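Rna-directed RNA polymerase (Infectious pancreatic necrosis virus, PDB 3ZED) probably copies viral RNA as an RNA-dependent RNA polymerase, occurring both free and covalently attached to the genomic RNA. Local coordinates at residues 74-79 against 263-268; 237-242 against 328-333. All blocks are in the same frame, centred on the assembly; numbering follows the deposited sequence.

Interaction 1. Residues 74-79 against 263-268; sequences DAALPR and ALVLAD
Leu77 and Ala76 pack against Val265 on helix 260-278, an apolar packing of a helix end against a helix in the palm-family region of this viral polymerase. The geometry centres on one methyl group. Val265 CG2 lies against the flank of the Leu77 branch point, 3.8 Å from Leu77 CG, and equally far, 4.0 Å, from Leu77 CD1 and CD2. Ala76 CB reaches the same methyl at 3.8 Å, so two consecutive residues touch it. Val265 CG2, the branch that does the touching, is anti to the carbonyl carbon and beside the backbone N, while CG1 takes the place anti to N (chi1 169°). Leu77 and Val265 meet at a slant. Leu77 and Leu264, by contrast, meet at roughly a right angle, with Leu77 CD1 4.2 Å from Leu264 CB. The backbone of Leu77 is the first to leave helical angles after helix 73-76, and its CB, like that of Ala76, points to 263-268. Strand 92-98 lines another flank, where Val93 touches both Ala76 and Val265. Beside Leu77 also lies the carboxylate of Asp268, whose OD2 is hydrogen-bonded to the hydroxyl of Ser222. Leu77 packs against this buried polar end without bonding to it: its CD2 branch stops 3.9 Å from Asp268 OD2.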
# COMPACT_ATOMS: atom_id res chain seq x y z
N ASP B 74 -3.19 -32.79 -11.22
CA ASP B 74 -2.02 -33.62 -11.56
C ASP B 74 -1.60 -33.42 -13.01
O ASP B 74 -0.40 -33.42 -13.30
CB ASP B 74 -2.32 -35.12 -11.32
CG ASP B 74 -2.65 -35.50 -9.89
OD1 ASP B 74 -2.37 -34.68 -8.98
OD2 ASP B 74 -3.15 -36.62 -9.68
N ALA B 75 -2.57 -33.23 -13.93
CA ALA B 75 -2.31 -32.99 -15.34
C ALA B 75 -1.84 -31.56 -15.58
O ALA B 75 -0.88 -31.36 -16.33
CB ALA B 75 -3.55 -33.28 -16.18
N ALA B 76 -2.50 -30.57 -14.94
CA ALA B 76 -2.18 -29.15 -15.10
C ALA B 76 -0.89 -28.76 -14.40
O ALA B 76 -0.13 -27.95 -14.93
CB ALA B 76 -3.32 -28.29 -14.61
N LEU B 77 -0.63 -29.33 -13.20
CA LEU B 77 0.58 -29.08 -12.42
C LEU B 77 1.26 -30.42 -12.10
O LEU B 77 1.12 -30.92 -10.98
CB LEU B 77 0.28 -28.27 -11.15
CG LEU B 77 -0.33 -26.88 -11.34
CD1 LEU B 77 -0.83 -26.34 -10.03
CD2 LEU B 77 0.65 -25.90 -11.97
N PRO B 78 1.96 -31.05 -13.09
CA PRO B 78 2.57 -32.37 -12.84
C PRO B 78 3.66 -32.37 -11.78
O PRO B 78 3.77 -33.35 -11.03
CB PRO B 78 3.15 -32.76 -14.21
CG PRO B 78 2.41 -31.94 -15.19
CD PRO B 78 2.18 -30.64 -14.49
N ARG B 79 4.45 -31.28 -11.69
CA ARG B 79 5.51 -31.10 -10.70
C ARG B 79 4.99 -31.12 -9.25
O ARG B 79 5.75 -31.41 -8.33
CB ARG B 79 6.22 -29.76 -10.95
CG ARG B 79 7.16 -29.74 -12.14
CD ARG B 79 7.88 -28.40 -12.29
NE ARG B 79 8.73 -28.03 -11.14
CZ ARG B 79 10.02 -28.34 -11.02
NH1 ARG B 79 10.63 -29.03 -11.97
NH2 ARG B 79 10.70 -27.97 -9.95
N ALA B 263 -4.66 -20.09 -9.70
CA ALA B 263 -3.73 -18.96 -9.77
C ALA B 263 -2.38 -19.39 -10.34
O ALA B 263 -1.89 -18.75 -11.26
CB ALA B 263 -3.54 -18.36 -8.40
N LEU B 264 -1.80 -20.50 -9.83
CA LEU B 264 -0.53 -21.06 -10.29
C LEU B 264 -0.63 -21.44 -11.76
O LEU B 264 0.24 -21.03 -12.52
CB LEU B 264 -0.11 -22.28 -9.45
CG LEU B 264 0.23 -22.02 -7.98
CD1 LEU B 264 0.39 -23.33 -7.23
CD2 LEU B 264 1.47 -21.16 -7.83
N VAL B 265 -1.70 -22.15 -12.16
CA VAL B 265 -1.93 -22.56 -13.55
C VAL B 265 -1.98 -21.31 -14.45
O VAL B 265 -1.26 -21.26 -15.45
CB VAL B 265 -3.20 -23.47 -13.70
CG1 VAL B 265 -3.57 -23.67 -15.17
CG2 VAL B 265 -3.01 -24.82 -13.02
N LEU B 266 -2.79 -20.30 -14.08
CA LEU B 266 -2.95 -19.08 -14.88
C LEU B 266 -1.68 -18.23 -14.92
O LEU B 266 -1.31 -17.78 -16.01
CB LEU B 266 -4.14 -18.25 -14.37
CG LEU B 266 -5.55 -18.83 -14.61
CD1 LEU B 266 -6.60 -17.88 -14.11
CD2 LEU B 266 -5.79 -19.16 -16.12
N ALA B 267 -1.02 -18.00 -13.75
CA ALA B 267 0.23 -17.22 -13.67
C ALA B 267 1.34 -17.92 -14.45
O ALA B 267 2.04 -17.24 -15.20
CB ALA B 267 0.64 -16.98 -12.23
N ASP B 268 1.46 -19.27 -14.34
CA ASP B 268 2.43 -20.07 -15.09
C ASP B 268 2.25 -19.90 -16.59
O ASP B 268 3.21 -19.62 -17.31
CB ASP B 268 2.28 -21.57 -14.77
CG ASP B 268 2.95 -22.10 -13.51
OD1 ASP B 268 3.21 -21.29 -12.58
OD2 ASP B 268 3.16 -23.33 -13.43

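Interaction 2. Residues 237-242 against 328-333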
# COMPACT_ATOMS: atom_id res chain seq x y z
N TYR B 237 9.07 -20.32 -2.13
CA TYR B 237 9.77 -19.05 -2.31
C TYR B 237 8.81 -17.97 -2.86
O TYR B 237 9.23 -16.84 -3.12
CB TYR B 237 10.98 -19.21 -3.25
CG TYR B 237 12.07 -20.07 -2.66
CD1 TYR B 237 13.07 -19.51 -1.87
CD2 TYR B 237 12.10 -21.44 -2.88
CE1 TYR B 237 14.08 -20.30 -1.33
CE2 TYR B 237 13.08 -22.25 -2.32
CZ TYR B 237 14.09 -21.67 -1.56
OH TYR B 237 15.08 -22.46 -1.04
N LEU B 238 7.52 -18.32 -3.03
CA LEU B 238 6.48 -17.39 -3.49
C LEU B 238 6.15 -16.40 -2.40
O LEU B 238 6.31 -16.75 -1.22
CB LEU B 238 5.19 -18.15 -3.89
CG LEU B 238 5.22 -19.04 -5.13
CD1 LEU B 238 4.02 -19.96 -5.15
CD2 LEU B 238 5.27 -18.21 -6.42
N PRO B 239 5.63 -15.19 -2.73
CA PRO B 239 5.26 -14.25 -1.65
C PRO B 239 4.05 -14.73 -0.84
O PRO B 239 3.23 -15.50 -1.35
CB PRO B 239 4.92 -12.96 -2.42
CG PRO B 239 5.49 -13.14 -3.79
CD PRO B 239 5.39 -14.60 -4.06
N HIS B 240 3.95 -14.28 0.42
CA HIS B 240 2.80 -14.55 1.27
C HIS B 240 1.56 -13.86 0.68
O HIS B 240 1.67 -12.74 0.16
CB HIS B 240 3.07 -14.04 2.71
CG HIS B 240 1.85 -13.92 3.57
ND1 HIS B 240 1.35 -15.01 4.28
CD2 HIS B 240 1.06 -12.85 3.82
CE1 HIS B 240 0.28 -14.56 4.93
NE2 HIS B 240 0.07 -13.26 4.68
N VAL B 241 0.41 -14.55 0.70
CA VAL B 241 -0.85 -13.97 0.24
C VAL B 241 -1.88 -14.02 1.39
O VAL B 241 -1.73 -14.84 2.31
CB VAL B 241 -1.42 -14.59 -1.07
CG1 VAL B 241 -0.50 -14.35 -2.27
CG2 VAL B 241 -1.74 -16.07 -0.91
N THR B 242 -2.90 -13.14 1.34
CA THR B 242 -4.00 -13.15 2.31
C THR B 242 -5.03 -14.13 1.75
O THR B 242 -5.69 -13.83 0.76
CB THR B 242 -4.55 -11.75 2.56
OG1 THR B 242 -3.49 -10.88 2.94
CG2 THR B 242 -5.64 -11.74 3.62
N THR B 328 -2.04 -12.03 -11.49
CA THR B 328 -1.35 -10.74 -11.71
C THR B 328 -0.63 -10.30 -10.43
O THR B 328 0.55 -9.94 -10.50
CB THR B 328 -2.34 -9.68 -12.22
OG1 THR B 328 -2.88 -10.16 -13.44
CG2 THR B 328 -1.69 -8.33 -12.48
N HIS B 329 -1.33 -10.35 -9.27
CA HIS B 329 -0.79 -10.00 -7.95
C HIS B 329 0.44 -10.86 -7.62
O HIS B 329 1.44 -10.33 -7.14
CB HIS B 329 -1.87 -10.15 -6.86
CG HIS B 329 -1.34 -9.85 -5.50
ND1 HIS B 329 -1.05 -8.54 -5.12
CD2 HIS B 329 -1.00 -10.68 -4.49
CE1 HIS B 329 -0.56 -8.63 -3.89
NE2 HIS B 329 -0.53 -9.89 -3.46
N LEU B 330 0.38 -12.17 -7.91
CA LEU B 330 1.45 -13.14 -7.65
C LEU B 330 2.71 -12.80 -8.47
O LEU B 330 3.80 -12.74 -7.91
CB LEU B 330 0.91 -14.55 -7.99
CG LEU B 330 1.70 -15.79 -7.52
CD1 LEU B 330 1.93 -15.79 -5.98
CD2 LEU B 330 0.98 -17.06 -7.95
N LEU B 331 2.55 -12.53 -9.78
CA LEU B 331 3.66 -12.19 -10.69
C LEU B 331 4.33 -10.84 -10.32
O LEU B 331 5.55 -10.76 -10.31
CB LEU B 331 3.18 -12.15 -12.15
CG LEU B 331 2.73 -13.48 -12.77
CD1 LEU B 331 1.97 -13.24 -14.09
CD2 LEU B 331 3.90 -14.43 -13.00
N LEU B 332 3.53 -9.83 -9.96
CA LEU B 332 4.04 -8.52 -9.54
C LEU B 332 4.81 -8.63 -8.21
O LEU B 332 5.89 -8.05 -8.08
CB LEU B 332 2.88 -7.49 -9.36
CG LEU B 332 2.17 -6.97 -10.61
CD1 LEU B 332 1.07 -6.03 -10.24
CD2 LEU B 332 3.13 -6.26 -11.55
N SER B 333 4.24 -9.37 -7.24
CA SER B 333 4.78 -9.56 -5.89
C SER B 333 6.09 -10.31 -5.92
O SER B 333 6.92 -10.07 -5.05
CB SER B 333 3.78 -10.26 -4.98
OG SER B 333 2.64 -9.43 -4.84
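Pro239 and Leu238 lie against Leu330 and Ser333 of helix 326-340, a coil-on-helix contact in the palm-family region of the polymerase. Leu238, Pro239 and His240 have polyproline II backbone angles, so the coil passes the helix extended. The apolar contacts come first. Leu330 CD1 touches two neighbours on the coil, Pro239 CD at 4.1 Å and Leu238 CD2 at the same separation. With its CG anti to the backbone N (chi1 -166°), Leu330 turns its end to the coil although its CB does not aim there. Its side chain lies about perpendicular to the proline and slantwise to Leu238. The proline ring also leans on Ser333, Pro239 CG coming to 3.6 Å from Ser333 CB. A second kind of contact involves an aromatic ring: Val241 CG1 meets the imidazole of His329 at its edge, near the ring plane, 4.3 Å from His329 CD2. The polar interactions stay inside the helix. Ser333 OG, over one face of the His329 ring but offset toward its rim, turns back and donates to the carbonyl one turn earlier, leaving the serine CB to the proline. His329 O thereby receives two donors from opposite faces of its plane, Ser333 N and Ser333 OG; the hydroxyl bond, at 2.7 Å from Ser333 OG to His329 O, is tilted 34° from that plane.

Interactions 1 and 2 have centres about 15 Å apart and touch directly, chiefly through Leu264. Its CD2 lies 3.9 Å from Leu238 CD1 of the coil, and the same Leu264 CD2 is 4.1 Å from Leu330 CD2. Ala267 extends the joint along helix 260-278, its CB 4.3 Å from Leu330 CD2. Thus helix 260-278 packs on 74-79 in one contact and on helix 326-340 beside the other. The predicted GTP-binding loop lies in the chain between 237-242 and 263-268: Val265 and Tyr251 are about 7 Å apart between side chains, and the side chain of His329 is about 9 Å from Gly248, near that predicted site.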